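Local coordinates for kinesin-like protein KAR3 (Saccharomyces cerevisiae, PDB 1F9V), which is a kinesin-related motor protein whose motor domain binds ADP and magnesium and probably couples ATP hydrolysis to force production on microtubules, at residues Ile220-Leu225 against Tyr237-Leu242; Asn134-Glu139 against Thr179-Cys184. The protein carries 2 engineered substitutions. All blocks are in the same frame, centred on the assembly; numbering follows the deposited sequence.

Interaction 1. Residues Ile220-Leu225 against Tyr237-Leu242; sequences IFIIHL and YGTLNL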
# COMPACT_ATOMS: atom_id res chain seq x y z
N ILE A 220 -8.12 0.87 -4.74
CA ILE A 220 -8.03 -0.28 -3.85
C ILE A 220 -8.46 -1.60 -4.50
O ILE A 220 -9.60 -1.74 -4.93
CB ILE A 220 -8.90 -0.04 -2.59
CG1 ILE A 220 -8.55 1.32 -1.98
CG2 ILE A 220 -8.69 -1.14 -1.57
CD1 ILE A 220 -9.73 2.20 -1.68
N PHE A 221 -7.53 -2.55 -4.57
CA PHE A 221 -7.80 -3.86 -5.14
C PHE A 221 -8.03 -4.79 -3.94
O PHE A 221 -7.12 -5.07 -3.16
CB PHE A 221 -6.61 -4.34 -5.98
CG PHE A 221 -6.95 -5.44 -6.95
CD1 PHE A 221 -6.95 -6.76 -6.53
CD2 PHE A 221 -7.26 -5.15 -8.28
CE1 PHE A 221 -7.26 -7.79 -7.42
CE2 PHE A 221 -7.57 -6.18 -9.17
CZ PHE A 221 -7.57 -7.50 -8.74
N ILE A 222 -9.27 -5.27 -3.80
CA ILE A 222 -9.63 -6.14 -2.69
C ILE A 222 -9.77 -7.58 -3.13
O ILE A 222 -10.47 -7.87 -4.10
CB ILE A 222 -10.95 -5.66 -2.03
CG1 ILE A 222 -10.83 -4.18 -1.63
CG2 ILE A 222 -11.27 -6.51 -0.82
CD1 ILE A 222 -12.13 -3.54 -1.17
N ILE A 223 -9.09 -8.47 -2.42
CA ILE A 223 -9.11 -9.90 -2.71
C ILE A 223 -9.58 -10.68 -1.49
O ILE A 223 -9.08 -10.47 -0.38
CB ILE A 223 -7.70 -10.41 -3.08
CG1 ILE A 223 -7.21 -9.73 -4.37
CG2 ILE A 223 -7.71 -11.93 -3.20
CD1 ILE A 223 -5.70 -9.68 -4.50
N HIS A 224 -10.53 -11.58 -1.69
CA HIS A 224 -11.03 -12.40 -0.59
C HIS A 224 -10.65 -13.85 -0.86
O HIS A 224 -10.87 -14.37 -1.95
CB HIS A 224 -12.55 -12.27 -0.48
CG HIS A 224 -13.03 -10.85 -0.47
ND1 HIS A 224 -12.91 -10.03 0.64
CD2 HIS A 224 -13.60 -10.09 -1.43
CE1 HIS A 224 -13.40 -8.84 0.36
NE2 HIS A 224 -13.83 -8.85 -0.89
N LEU A 225 -10.03 -14.50 0.13
CA LEU A 225 -9.63 -15.89 -0.00
C LEU A 225 -10.47 -16.72 0.93
O LEU A 225 -10.29 -16.65 2.15
CB LEU A 225 -8.16 -16.08 0.39
CG LEU A 225 -7.07 -15.30 -0.35
CD1 LEU A 225 -5.72 -15.84 0.09
CD2 LEU A 225 -7.25 -15.43 -1.85
N TYR A 237 -10.93 -17.55 6.21
CA TYR A 237 -11.31 -16.41 5.39
C TYR A 237 -10.33 -15.26 5.64
O TYR A 237 -10.12 -14.86 6.78
CB TYR A 237 -12.73 -15.95 5.72
CG TYR A 237 -13.32 -15.04 4.67
CD1 TYR A 237 -13.90 -15.55 3.51
CD2 TYR A 237 -13.29 -13.65 4.84
CE1 TYR A 237 -14.44 -14.71 2.54
CE2 TYR A 237 -13.84 -12.81 3.87
CZ TYR A 237 -14.41 -13.34 2.73
OH TYR A 237 -14.96 -12.50 1.80
N GLY A 238 -9.74 -14.75 4.57
CA GLY A 238 -8.80 -13.65 4.70
C GLY A 238 -8.98 -12.67 3.57
O GLY A 238 -9.30 -13.07 2.45
N THR A 239 -8.76 -11.39 3.85
CA THR A 239 -8.91 -10.37 2.82
C THR A 239 -7.62 -9.57 2.63
O THR A 239 -6.96 -9.20 3.60
CB THR A 239 -10.07 -9.40 3.18
OG1 THR A 239 -11.30 -10.14 3.22
CG2 THR A 239 -10.18 -8.29 2.17
N LEU A 240 -7.27 -9.33 1.38
CA LEU A 240 -6.09 -8.55 1.04
C LEU A 240 -6.57 -7.26 0.40
O LEU A 240 -7.41 -7.27 -0.50
CB LEU A 240 -5.20 -9.29 0.05
CG LEU A 240 -4.65 -10.62 0.56
CD1 LEU A 240 -5.41 -11.75 -0.11
CD2 LEU A 240 -3.14 -10.70 0.29
N ASN A 241 -6.03 -6.14 0.88
CA ASN A 241 -6.38 -4.84 0.35
C ASN A 241 -5.09 -4.22 -0.16
O ASN A 241 -4.23 -3.82 0.63
CB ASN A 241 -7.01 -3.98 1.45
CG ASN A 241 -8.14 -4.70 2.15
OD1 ASN A 241 -9.29 -4.67 1.69
ND2 ASN A 241 -7.83 -5.38 3.25
N LEU A 242 -4.96 -4.17 -1.48
CA LEU A 242 -3.77 -3.63 -2.15
C LEU A 242 -4.10 -2.23 -2.65
O LEU A 242 -4.82 -2.05 -3.63
CB LEU A 242 -3.36 -4.59 -3.28
CG LEU A 242 -3.38 -6.06 -2.84
CD1 LEU A 242 -2.95 -6.96 -3.98
CD2 LEU A 242 -2.45 -6.25 -1.64

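Interaction 2. Residues Asn134-Glu139 against Thr179-Cys184; sequences NCEFIE and TNVTSC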
# COMPACT_ATOMS: atom_id res chain seq x y z
N ASN A 134 -12.41 -14.20 -4.86
CA ASN A 134 -13.24 -13.20 -5.51
C ASN A 134 -12.65 -11.83 -5.18
O ASN A 134 -11.99 -11.66 -4.16
CB ASN A 134 -14.72 -13.33 -5.07
CG ASN A 134 -14.96 -12.88 -3.65
OD1 ASN A 134 -15.62 -11.85 -3.42
ND2 ASN A 134 -14.46 -13.64 -2.69
N CYS A 135 -12.85 -10.86 -6.07
CA CYS A 135 -12.26 -9.55 -5.86
C CYS A 135 -13.14 -8.38 -6.27
O CYS A 135 -14.14 -8.54 -6.97
CB CYS A 135 -10.95 -9.46 -6.64
SG CYS A 135 -11.14 -9.48 -8.45
N GLU A 136 -12.73 -7.20 -5.81
CA GLU A 136 -13.40 -5.95 -6.14
C GLU A 136 -12.26 -4.97 -6.42
O GLU A 136 -11.15 -5.13 -5.89
CB GLU A 136 -14.23 -5.43 -4.97
CG GLU A 136 -15.39 -6.31 -4.56
CD GLU A 136 -14.99 -7.33 -3.51
OE1 GLU A 136 -14.32 -6.93 -2.53
OE2 GLU A 136 -15.34 -8.52 -3.65
N PHE A 137 -12.53 -3.99 -7.26
CA PHE A 137 -11.54 -2.96 -7.59
C PHE A 137 -12.29 -1.64 -7.55
O PHE A 137 -13.12 -1.35 -8.42
CB PHE A 137 -10.95 -3.20 -8.99
CG PHE A 137 -9.65 -2.47 -9.24
CD1 PHE A 137 -8.96 -1.84 -8.20
CD2 PHE A 137 -9.13 -2.40 -10.52
CE1 PHE A 137 -7.77 -1.15 -8.45
CE2 PHE A 137 -7.94 -1.72 -10.77
CZ PHE A 137 -7.26 -1.09 -9.73
N ILE A 138 -12.01 -0.85 -6.52
CA ILE A 138 -12.67 0.43 -6.34
C ILE A 138 -11.66 1.55 -6.20
O ILE A 138 -10.46 1.32 -6.11
CB ILE A 138 -13.56 0.42 -5.06
CG1 ILE A 138 -12.68 0.27 -3.82
CG2 ILE A 138 -14.58 -0.72 -5.12
CD1 ILE A 138 -13.39 0.55 -2.50
N GLU A 139 -12.17 2.77 -6.18
CA GLU A 139 -11.33 3.93 -5.97
C GLU A 139 -12.10 4.85 -5.04
O GLU A 139 -13.33 4.83 -5.00
CB GLU A 139 -11.02 4.64 -7.29
CG GLU A 139 -11.96 5.79 -7.58
CD GLU A 139 -11.64 6.50 -8.88
OE1 GLU A 139 -10.57 6.24 -9.48
OE2 GLU A 139 -12.47 7.33 -9.30
N THR A 179 -22.09 -1.99 -0.71
CA THR A 179 -23.27 -2.23 -1.54
C THR A 179 -23.11 -1.75 -2.97
O THR A 179 -22.47 -0.72 -3.25
CB THR A 179 -24.51 -1.57 -0.93
OG1 THR A 179 -24.37 -0.15 -0.97
CG2 THR A 179 -24.69 -2.01 0.51
N ASN A 180 -23.69 -2.52 -3.89
CA ASN A 180 -23.68 -2.21 -5.31
C ASN A 180 -22.30 -2.09 -5.94
O ASN A 180 -22.11 -1.31 -6.87
CB ASN A 180 -24.49 -0.94 -5.56
CG ASN A 180 -25.91 -1.06 -5.05
OD1 ASN A 180 -26.60 -2.05 -5.32
ND2 ASN A 180 -26.36 -0.05 -4.30
N VAL A 181 -21.35 -2.87 -5.44
CA VAL A 181 -20.00 -2.87 -5.98
C VAL A 181 -19.75 -4.22 -6.61
O VAL A 181 -19.90 -5.26 -5.96
CB VAL A 181 -18.94 -2.64 -4.89
CG1 VAL A 181 -17.55 -3.03 -5.43
CG2 VAL A 181 -18.95 -1.18 -4.45
N THR A 182 -19.39 -4.21 -7.89
CA THR A 182 -19.13 -5.44 -8.62
C THR A 182 -18.05 -6.31 -7.98
O THR A 182 -16.97 -5.82 -7.63
CB THR A 182 -18.70 -5.13 -10.06
OG1 THR A 182 -19.66 -4.28 -10.68
CG2 THR A 182 -18.56 -6.41 -10.87
N SER A 183 -18.34 -7.59 -7.82
CA SER A 183 -17.36 -8.53 -7.29
C SER A 183 -17.18 -9.60 -8.36
O SER A 183 -18.15 -10.02 -9.00
CB SER A 183 -17.81 -9.16 -5.98
OG SER A 183 -16.76 -9.92 -5.41
N CYS A 184 -15.95 -10.03 -8.56
CA CYS A 184 -15.65 -11.02 -9.59
C CYS A 184 -14.90 -12.23 -9.07
O CYS A 184 -14.02 -12.13 -8.22
CB CYS A 184 -14.82 -10.37 -10.70
SG CYS A 184 -15.59 -8.93 -11.45
O HOH W 1 -15.31 -3.69 -8.10

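Interaction 1. Residues Ile220-Leu225 against Tyr237-Leu242
Phe-221 pairs with Leu-242 in an antiparallel beta hairpin of the central sheet of the kinesin motor domain. The two strand segments run at 165° to each other. The residues of this pair exchange two backbone hydrogen bonds. Ile-222 follows at a non-hydrogen-bonded position opposite Asn-241. Its CG2 meets Thr-239 CG2 at 3.6 Å and also lies beside the amide oxygen of Asn-241. Ile-223 and Leu-240 again exchange two backbone hydrogen bonds. On this face Ile-223 CD1 reaches Leu-242 CD1 at 3.9 Å, while its CG2 packs on Leu-240 CD1. Helix 109-124 covers the leucines here.

His-224 turns to the other face. With CG anti to the carbonyl carbon (chi1 -49°), its ring lies alongside Thr-239, pointing the same way. ND1 and Thr-239 OG1 share a hydrogen bond of 3.0 Å at the ring edge. NE2 bonds to Glu-136 of the next strand, so both ring nitrogens are engaged. A leucine here would probably leave the Thr-239 hydroxyl and the Glu-136 carboxylate each without this partner. Tyr-237 OH rests 3.3 Å from His-224 CB. Leu-225 returns to the leucine face and sets its CG 3.9 Å from Leu-240 CD1. Its N-H bonds to Gly-238 O at 2.8 Å.

Interaction 2. Residues Asn134-Glu139 against Thr179-Cys184
Cys-184 forms an antiparallel hydrogen-bonded pair with Cys-135, where the short strand 184-185 joins strand 130-141 of the central sheet. Cys-135 N bonds to Cys-184 O, and Cys-184 N returns to Cys-135 O; both bonds are 2.8 Å. The two side chains share a face. Cys-135 SG lies 4.4 Å from Cys-184 CB, and Ile-195 of helix 192-199 touches both residues.

Ser-183 lies next to this pair. Its OG stands anti to the backbone N (chi1 -172°), which carries the hydroxyl to the Glu-136 carboxylate. It donates to Glu-136 OE2 at 2.7 Å, on the lone pair facing away from OE1. Glu-136 bends at chi2, and its CG passes 3.5 Å from Thr-182 O. OE1 is held by His-224.

Val-181 points toward the strand. Its CG1 packs on Ile-138 CG2 at 3.8 Å, with the side chains crossing at about a right angle, and also touches Glu-136 CG. Between these contacts a water bridges Phe-137 N and Thr-182 O.

Each carboxylate oxygen of Glu-136 thus has its own hydrogen-bond partner, which fixes the group's rotation. Two hydrogen bonds on the carboxylate would probably favour its charged form.

Overall arrangement
The two contacts adjoin where strand 218-228 of interaction 1 runs beside strand 130-141 of interaction 2 in the same sheet; their centres lie 11 Å apart. Interaction 1 is the buried one. It joins two long strands by a regular ladder, backed by branched aliphatic side chains on the helix 109-124 side. Interaction 2 lies farther from the chain's centre and is partly buried. There a loop gains just one bridge at its end, and a hydroxyl, a carboxylate and a water do much of the remaining work. It buries 297 Å² against 588 Å². A polar chain from Thr-239 to Ser-183 joins the two contacts, running across three strands and onto the loop.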